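Local coordinates for putative chromatin binding protein (Chaetomium thermophilum, PDB 6QP0), which is the N-terminal P-loop ATPase part of Kti12, a PSTK-like tRNA-dependent ATPase essential for tRNA modification by Elongator, at residues V6-P11 against G137-L142; A111-A116 against S131-K136; C144-K147 against P152-V155. One frame throughout, in Å; residues are numbered along the deposited sequence.

Contact 1 of 3, residues V6-P11 against G137-L142; sequences VVTGLP and GWRYQL
A chi1 of -174° sets V6 CG1 opposite its own backbone N, and this methyl meets L142 CD1 of helix 136-148 at 3.9 Å. On the helix, a chi1 of -65° carries the L142 branch out to the strand. The contact packs a helix on a sheet in the P-loop NTPase fold. Strand 4-9 is the central strand of a five-stranded parallel sheet with order 2-3-1-4-5, and helix 136-148 lies over one face. The two apolar side chains meet methyl to methyl at an oblique angle. Both are buried.

Two residues along, T8 faces the same helix. T8 OG1 comes within 3.8 Å of R139 NH1. The two side chains cross at about a right angle. The OG1 approach to the guanidinium is oblique, and the pair is not hydrogen-bonded. Each polar end is held elsewhere. T8 OG1 bonds to Y215 OH and to the backbone oxygens of L132 and N133. R139 NE forms a salt bridge with D225 OD1, while NH1 and NH2 reach the backbone oxygens of N133 and E216. With all three nitrogens engaged, the guanidinium is fixed in its rotation.

The strand leads directly into the nucleotide site. G9 is consistent with the start of a Walker A motif, and P11 lines the aluminium fluoride pocket. The T8 side chain lies about 6 Å from that of K15, an ADP-binding residue. On the helix, the methyl that meets V6 has a second neighbour: L142 CD1 sits 3.3 Å above the plane of the W138 indole, offset toward the rim.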
loop_
_atom_site.group_PDB
_atom_site.type_symbol
_atom_site.label_atom_id
_atom_site.label_comp_id
_atom_site.label_asym_id
_atom_site.label_seq_id
_atom_site.Cartn_x
_atom_site.Cartn_y
_atom_site.Cartn_z
ATOM N N VAL A 6 -4.579 4.344 0.068
ATOM C CA VAL A 6 -3.685 3.522 0.874
ATOM C C VAL A 6 -3.896 2.066 0.475
ATOM O O VAL A 6 -4.933 1.471 0.777
ATOM C CB VAL A 6 -3.929 3.725 2.373
ATOM C CG1 VAL A 6 -2.877 2.977 3.185
ATOM C CG2 VAL A 6 -3.928 5.204 2.718
ATOM N N VAL A 7 -2.918 1.498 -0.218
ATOM C CA VAL A 7 -2.901 0.065 -0.477
ATOM C C VAL A 7 -2.393 -0.646 0.770
ATOM O O VAL A 7 -1.563 -0.118 1.519
ATOM C CB VAL A 7 -2.033 -0.259 -1.707
ATOM C CG1 VAL A 7 -1.911 -1.763 -1.894
ATOM C CG2 VAL A 7 -2.612 0.396 -2.950
ATOM N N THR A 8 -2.905 -1.849 1.007
ATOM C CA THR A 8 -2.521 -2.606 2.190
ATOM C C THR A 8 -2.730 -4.088 1.917
ATOM O O THR A 8 -3.608 -4.474 1.142
ATOM C CB THR A 8 -3.323 -2.173 3.424
ATOM O OG1 THR A 8 -2.931 -2.968 4.550
ATOM C CG2 THR A 8 -4.819 -2.332 3.182
ATOM N N GLY A 9 -1.913 -4.904 2.564
ATOM C CA GLY A 9 -1.999 -6.336 2.379
ATOM C C GLY A 9 -0.817 -7.023 3.023
ATOM O O GLY A 9 0.080 -6.386 3.583
ATOM N N LEU A 10 -0.838 -8.345 2.934
ATOM C CA LEU A 10 0.229 -9.163 3.479
ATOM C C LEU A 10 1.455 -9.087 2.582
ATOM O O LEU A 10 1.390 -8.619 1.444
ATOM C CB LEU A 10 -0.245 -10.605 3.620
ATOM C CG LEU A 10 -1.324 -10.867 4.669
ATOM C CD1 LEU A 10 -1.721 -12.332 4.648
ATOM C CD2 LEU A 10 -0.842 -10.461 6.050
ATOM N N PRO A 11 2.604 -9.539 3.075
ATOM C CA PRO A 11 3.777 -9.663 2.203
ATOM C C PRO A 11 3.482 -10.588 1.031
ATOM O O PRO A 11 2.955 -11.689 1.203
ATOM C CB PRO A 11 4.851 -10.245 3.131
ATOM C CG PRO A 11 4.396 -9.892 4.510
ATOM C CD PRO A 11 2.903 -9.909 4.471
ATOM N N GLY A 137 -2.546 2.333 13.472
ATOM C CA GLY A 137 -1.994 3.635 13.806
ATOM C C GLY A 137 -1.346 4.309 12.613
ATOM O O GLY A 137 -1.584 5.489 12.342
ATOM N N TRP A 138 -0.512 3.566 11.882
ATOM C CA TRP A 138 0.106 4.117 10.681
ATOM C C TRP A 138 -0.956 4.533 9.671
ATOM O O TRP A 138 -0.899 5.635 9.111
ATOM C CB TRP A 138 1.073 3.097 10.081
ATOM C CG TRP A 138 1.548 3.435 8.704
ATOM C CD1 TRP A 138 1.411 2.671 7.585
ATOM C CD2 TRP A 138 2.232 4.626 8.295
ATOM N NE1 TRP A 138 1.971 3.306 6.505
ATOM C CE2 TRP A 138 2.481 4.510 6.914
ATOM C CE3 TRP A 138 2.661 5.777 8.963
ATOM C CZ2 TRP A 138 3.138 5.500 6.187
ATOM C CZ3 TRP A 138 3.313 6.759 8.240
ATOM C CH2 TRP A 138 3.545 6.615 6.867
ATOM N N ARG A 139 -1.944 3.666 9.435
ATOM C CA ARG A 139 -3.043 4.033 8.548
ATOM C C ARG A 139 -3.800 5.243 9.079
ATOM O O ARG A 139 -4.369 6.012 8.296
ATOM C CB ARG A 139 -3.994 2.848 8.359
ATOM C CG ARG A 139 -3.428 1.713 7.506
ATOM C CD ARG A 139 -4.527 0.751 7.039
ATOM N NE ARG A 139 -5.176 0.057 8.151
ATOM C CZ ARG A 139 -4.843 -1.157 8.585
ATOM N NH1 ARG A 139 -3.863 -1.839 8.007
ATOM N NH2 ARG A 139 -5.498 -1.693 9.605
ATOM N N TYR A 140 -3.816 5.433 10.402
ATOM C CA TYR A 140 -4.455 6.615 10.968
ATOM C C TYR A 140 -3.625 7.865 10.704
ATOM O O TYR A 140 -4.180 8.940 10.447
ATOM C CB TYR A 140 -4.679 6.431 12.468
ATOM C CG TYR A 140 -5.233 7.664 13.146
ATOM C CD1 TYR A 140 -6.590 7.952 13.103
ATOM C CD2 TYR A 140 -4.397 8.544 13.826
ATOM C CE1 TYR A 140 -7.101 9.078 13.717
ATOM C CE2 TYR A 140 -4.900 9.673 14.445
ATOM C CZ TYR A 140 -6.253 9.935 14.386
ATOM O OH TYR A 140 -6.764 11.057 14.997
ATOM N N GLN A 141 -2.295 7.746 10.766
ATOM C CA GLN A 141 -1.437 8.872 10.417
ATOM C C GLN A 141 -1.679 9.303 8.976
ATOM O O GLN A 141 -1.828 10.495 8.685
ATOM C CB GLN A 141 0.034 8.505 10.618
ATOM C CG GLN A 141 0.415 8.093 12.033
ATOM C CD GLN A 141 1.895 7.762 12.160
ATOM O OE1 GLN A 141 2.735 8.355 11.481
ATOM N NE2 GLN A 141 2.219 6.805 13.022
ATOM N N LEU A 142 -1.723 8.334 8.055
ATOM C CA LEU A 142 -1.962 8.651 6.652
ATOM C C LEU A 142 -3.328 9.291 6.463
ATOM O O LEU A 142 -3.481 10.227 5.668
ATOM C CB LEU A 142 -1.841 7.386 5.805
ATOM C CG LEU A 142 -0.449 6.755 5.760
ATOM C CD1 LEU A 142 -0.497 5.364 5.154
ATOM C CD2 LEU A 142 0.500 7.643 4.973
#

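Contact 2 of 3, residues A111-A116 against S131-K136; sequences AALYAA and SLNYIK
L113 projects from helix 106-120 toward S131, and its methyl CD1 comes against the side of the S131 hydroxyl. L113 CD1 lies 3.8 Å from S131 OG. The leucine has CG anti to its carbonyl carbon (chi1 -67°), which extends the branch off the helix to the loop. S131 directs its CB toward the helix.

N133 approaches from another direction. Its CB does not point at the helix, but the amide reaches that way, and N133 OD1 comes to 4.4 Å from L113 CD1. Seen from that methyl, S131 OG and N133 OD1 lie about 54° apart. The methyl lies against S131 OG, with N133 OD1 a more distant neighbour.

Both polar groups are satisfied by other partners. S131 OG is hydrogen-bonded to D78 OD1. N133 OD1 accepts from W138 NE1, and ND2 donates to V7 O. The two ends of the amide are therefore gripped, which fixes its flip and ties the loop to both helix 136-148 and strand 4-9. N133 has a left-handed backbone conformation, so the chain turns sharply here.

The loop leaves strand 125-130 of the parallel sheet of the P-loop NTPase fold, right after magnesium-binding D130. The S131 side chain is about 7 Å from the ion and about 8 Å from aluminium fluoride. The contact therefore lies beside the magnesium and nucleotide site.

The loop joins strand 125-130 to helix 136-148, with I135 at the N-cap position. L113 also packs on W138 of that helix, while helix 205-213 supplies L211 against L132 and Y134.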
loop_
_atom_site.group_PDB
_atom_site.type_symbol
_atom_site.label_atom_id
_atom_site.label_comp_id
_atom_site.label_asym_id
_atom_site.label_seq_id
_atom_site.Cartn_x
_atom_site.Cartn_y
_atom_site.Cartn_z
ATOM N N ALA A 111 8.507 7.076 8.314
ATOM C CA ALA A 111 8.907 8.465 8.120
ATOM C C ALA A 111 9.167 8.749 6.645
ATOM O O ALA A 111 8.669 9.736 6.092
ATOM C CB ALA A 111 10.146 8.774 8.960
ATOM N N ALA A 112 9.935 7.876 5.987
ATOM C CA ALA A 112 10.222 8.057 4.569
ATOM C C ALA A 112 8.939 8.065 3.750
ATOM O O ALA A 112 8.738 8.937 2.896
ATOM C CB ALA A 112 11.164 6.955 4.081
ATOM N N LEU A 113 8.057 7.095 3.997
ATOM C CA LEU A 113 6.786 7.044 3.282
ATOM C C LEU A 113 5.973 8.305 3.536
ATOM O O LEU A 113 5.437 8.914 2.603
ATOM C CB LEU A 113 6.000 5.802 3.705
ATOM C CG LEU A 113 6.585 4.444 3.313
ATOM C CD1 LEU A 113 5.950 3.332 4.132
ATOM C CD2 LEU A 113 6.395 4.182 1.827
ATOM N N TYR A 114 5.877 8.719 4.801
ATOM C CA TYR A 114 5.080 9.892 5.142
ATOM C C TYR A 114 5.563 11.120 4.379
ATOM O O TYR A 114 4.758 11.873 3.817
ATOM C CB TYR A 114 5.129 10.131 6.652
ATOM C CG TYR A 114 4.304 11.312 7.112
ATOM C CD1 TYR A 114 4.857 12.584 7.183
ATOM C CD2 TYR A 114 2.972 11.156 7.475
ATOM C CE1 TYR A 114 4.108 13.667 7.601
ATOM C CE2 TYR A 114 2.214 12.233 7.894
ATOM C CZ TYR A 114 2.788 13.487 7.955
ATOM O OH TYR A 114 2.041 14.566 8.372
ATOM N N ALA A 115 6.882 11.331 4.336
ATOM C CA ALA A 115 7.427 12.496 3.648
ATOM C C ALA A 115 7.140 12.438 2.153
ATOM O O ALA A 115 6.728 13.435 1.548
ATOM C CB ALA A 115 8.932 12.593 3.902
ATOM N N ALA A 116 7.360 11.274 1.537
ATOM C CA ALA A 116 7.116 11.134 0.106
ATOM C C ALA A 116 5.686 11.515 -0.255
ATOM O O ALA A 116 5.450 12.164 -1.280
ATOM C CB ALA A 116 7.414 9.702 -0.338
ATOM N N SER A 131 2.391 -0.120 -0.170
ATOM C CA SER A 131 3.218 -0.635 0.910
ATOM C C SER A 131 2.344 -1.484 1.821
ATOM O O SER A 131 1.113 -1.407 1.774
ATOM C CB SER A 131 3.887 0.493 1.701
ATOM O OG SER A 131 4.694 -0.028 2.741
ATOM N N LEU A 132 3.000 -2.298 2.650
ATOM C CA LEU A 132 2.274 -3.149 3.588
ATOM C C LEU A 132 1.214 -2.350 4.341
ATOM O O LEU A 132 0.059 -2.776 4.447
ATOM C CB LEU A 132 3.254 -3.806 4.561
ATOM C CG LEU A 132 4.223 -4.819 3.943
ATOM C CD1 LEU A 132 5.377 -5.112 4.890
ATOM C CD2 LEU A 132 3.501 -6.113 3.580
ATOM N N ASN A 133 1.589 -1.178 4.854
ATOM C CA ASN A 133 0.661 -0.280 5.542
ATOM C C ASN A 133 -0.264 -1.063 6.470
ATOM O O ASN A 133 -1.485 -0.901 6.466
ATOM C CB ASN A 133 -0.141 0.541 4.531
ATOM C CG ASN A 133 0.739 1.449 3.684
ATOM O OD1 ASN A 133 1.762 1.951 4.152
ATOM N ND2 ASN A 133 0.344 1.663 2.433
ATOM N N TYR A 134 0.346 -1.917 7.289
ATOM C CA TYR A 134 -0.373 -2.955 8.012
ATOM C C TYR A 134 -0.749 -2.572 9.436
ATOM O O TYR A 134 -1.328 -3.401 10.147
ATOM C CB TYR A 134 0.467 -4.239 8.043
ATOM C CG TYR A 134 1.696 -4.142 8.922
ATOM C CD1 TYR A 134 2.898 -3.659 8.421
ATOM C CD2 TYR A 134 1.652 -4.538 10.251
ATOM C CE1 TYR A 134 4.021 -3.571 9.224
ATOM C CE2 TYR A 134 2.766 -4.454 11.059
ATOM C CZ TYR A 134 3.947 -3.970 10.542
ATOM O OH TYR A 134 5.055 -3.891 11.354
ATOM N N ILE A 135 -0.441 -1.357 9.874
ATOM C CA ILE A 135 -0.709 -0.927 11.242
ATOM C C ILE A 135 -1.838 0.092 11.218
ATOM O O ILE A 135 -1.808 1.044 10.429
ATOM C CB ILE A 135 0.547 -0.342 11.910
ATOM C CG1 ILE A 135 1.720 -1.319 11.787
ATOM C CG2 ILE A 135 0.266 -0.032 13.375
ATOM C CD1 ILE A 135 3.046 -0.753 12.250
ATOM N N LYS A 136 -2.836 -0.110 12.084
ATOM C CA LYS A 136 -3.952 0.826 12.164
ATOM C C LYS A 136 -3.468 2.226 12.516
ATOM O O LYS A 136 -3.927 3.215 11.930
ATOM C CB LYS A 136 -4.973 0.336 13.192
ATOM C CG LYS A 136 -5.676 -0.951 12.793
ATOM C CD LYS A 136 -6.610 -1.447 13.886
ATOM C CE LYS A 136 -7.269 -2.765 13.493
ATOM N NZ LYS A 136 -8.199 -3.269 14.543
#

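Contact 3 of 3, residues C144-K147 against P152-V155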
loop_
_atom_site.group_PDB
_atom_site.type_symbol
_atom_site.label_atom_id
_atom_site.label_comp_id
_atom_site.label_asym_id
_atom_site.label_seq_id
_atom_site.Cartn_x
_atom_site.Cartn_y
_atom_site.Cartn_z
ATOM N N CYS A 144 -4.924 11.165 8.679
ATOM C CA CYS A 144 -4.765 12.549 9.110
ATOM C C CYS A 144 -3.909 13.343 8.133
ATOM O O CYS A 144 -4.086 14.560 8.003
ATOM C CB CYS A 144 -4.155 12.591 10.510
ATOM S SG CYS A 144 -5.171 11.771 11.755
ATOM N N GLU A 145 -2.988 12.680 7.433
ATOM C CA GLU A 145 -2.179 13.374 6.436
ATOM C C GLU A 145 -3.045 13.878 5.288
ATOM O O GLU A 145 -2.942 15.040 4.880
ATOM C CB GLU A 145 -1.074 12.450 5.919
ATOM C CG GLU A 145 -0.067 13.151 5.021
ATOM C CD GLU A 145 1.140 12.292 4.693
ATOM O OE1 GLU A 145 1.050 11.051 4.811
ATOM O OE2 GLU A 145 2.185 12.864 4.318
ATOM N N ALA A 146 -3.912 13.014 4.751
ATOM C CA ALA A 146 -4.822 13.445 3.696
ATOM C C ALA A 146 -5.782 14.514 4.205
ATOM O O ALA A 146 -6.146 15.435 3.466
ATOM C CB ALA A 146 -5.596 12.247 3.147
ATOM N N LYS A 147 -6.208 14.402 5.464
ATOM C CA LYS A 147 -7.024 15.447 6.070
ATOM C C LYS A 147 -6.297 16.787 6.043
ATOM O O LYS A 147 -6.882 17.819 5.698
ATOM C CB LYS A 147 -7.393 15.055 7.503
ATOM C CG LYS A 147 -8.047 16.165 8.316
ATOM C CD LYS A 147 -8.380 15.711 9.735
ATOM C CE LYS A 147 -9.503 14.682 9.756
ATOM N NZ LYS A 147 -9.937 14.361 11.146
ATOM N N PRO A 152 -9.484 13.665 -0.034
ATOM C CA PRO A 152 -10.029 12.413 0.496
ATOM C C PRO A 152 -8.974 11.320 0.579
ATOM O O PRO A 152 -7.962 11.334 -0.124
ATOM C CB PRO A 152 -11.128 12.036 -0.509
ATOM C CG PRO A 152 -11.350 13.261 -1.347
ATOM C CD PRO A 152 -10.043 13.985 -1.360
ATOM N N SER A 153 -9.238 10.353 1.456
ATOM C CA SER A 153 -8.392 9.178 1.608
ATOM C C SER A 153 -9.256 7.927 1.656
ATOM O O SER A 153 -10.423 7.971 2.053
ATOM C CB SER A 153 -7.541 9.257 2.880
ATOM O OG SER A 153 -8.352 9.473 4.021
ATOM N N CYS A 154 -8.665 6.806 1.248
ATOM C CA CYS A 154 -9.340 5.518 1.309
ATOM C C CYS A 154 -8.292 4.429 1.482
ATOM O O CYS A 154 -7.084 4.681 1.417
ATOM C CB CYS A 154 -10.192 5.263 0.060
ATOM S SG CYS A 154 -9.260 4.924 -1.457
ATOM N N VAL A 155 -8.771 3.210 1.710
ATOM C CA VAL A 155 -7.918 2.045 1.902
ATOM C C VAL A 155 -8.317 0.981 0.890
ATOM O O VAL A 155 -9.509 0.737 0.666
ATOM C CB VAL A 155 -8.017 1.499 3.341
ATOM C CG1 VAL A 155 -7.124 0.281 3.509
ATOM C CG2 VAL A 155 -7.651 2.584 4.349
#
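A146 CB packs on S153 CB at 3.6 Å. The same methyl has two further neighbours on the strand side: S153 OG at 4.0 Å and P152 O at 4.1 Å. The contact is thus one methyl group set against the start of strand 153-158 and the residue before it. A146 and S153 point their CB atoms at each other, and both side chains are short. The backbones can therefore come close, with A146 CA and S153 CA 5.9 Å apart. The buried area is small, 85 Å² over both sides. S153 OG sits between the backbone N and the carbonyl carbon (chi1 55°), and CB makes the closer approach to the alanine.

The two segments are consecutive elements of the fold. Helix 136-148 is the helix of a beta-alpha-beta crossover that links strands 125-130 and 153-158. These two strands are parallel and flank strand 4-9 in the sheet. The contact lies just where the chain leaves the helix and enters the second strand, and T151 of the short connection also touches A146.

The next shell holds both partners in place. P152 and C154 make backbone hydrogen bonds to L4, and C154 also bonds to V6. On the other edge of the strand, V155 pairs with P227 and F229. C154 turns its side chain away from the helix, to the opposite side of the sheet from S153, and packs on I5 and F229. On the flank of the helix, E145 lies against Y114, V117 and K118 of helix 106-120.

Overall arrangement
From the N terminus, strand 4-9 comes first, and contact 1 closes the longest loop when helix 136-148 folds back over it. Contact 2 falls within that loop. It closes the shorter loop from helix 106-120 through strand 125-130. Contact 3 follows in series, closing the tight link from helix 136-148 to strand 153-158. None of them cross. V6 N and C154 O join contacts 1 and 3. Y114 O and E145 OE2 pack between contacts 2 and 3. Contacts 1 and 3 fasten helix 136-148 to strands 4-9 and 153-158, and contact 2 sets helix 106-120 against the loop after strand 125-130. Contacts 1 and 2 lie near the nucleotide site, contact 3 away from it.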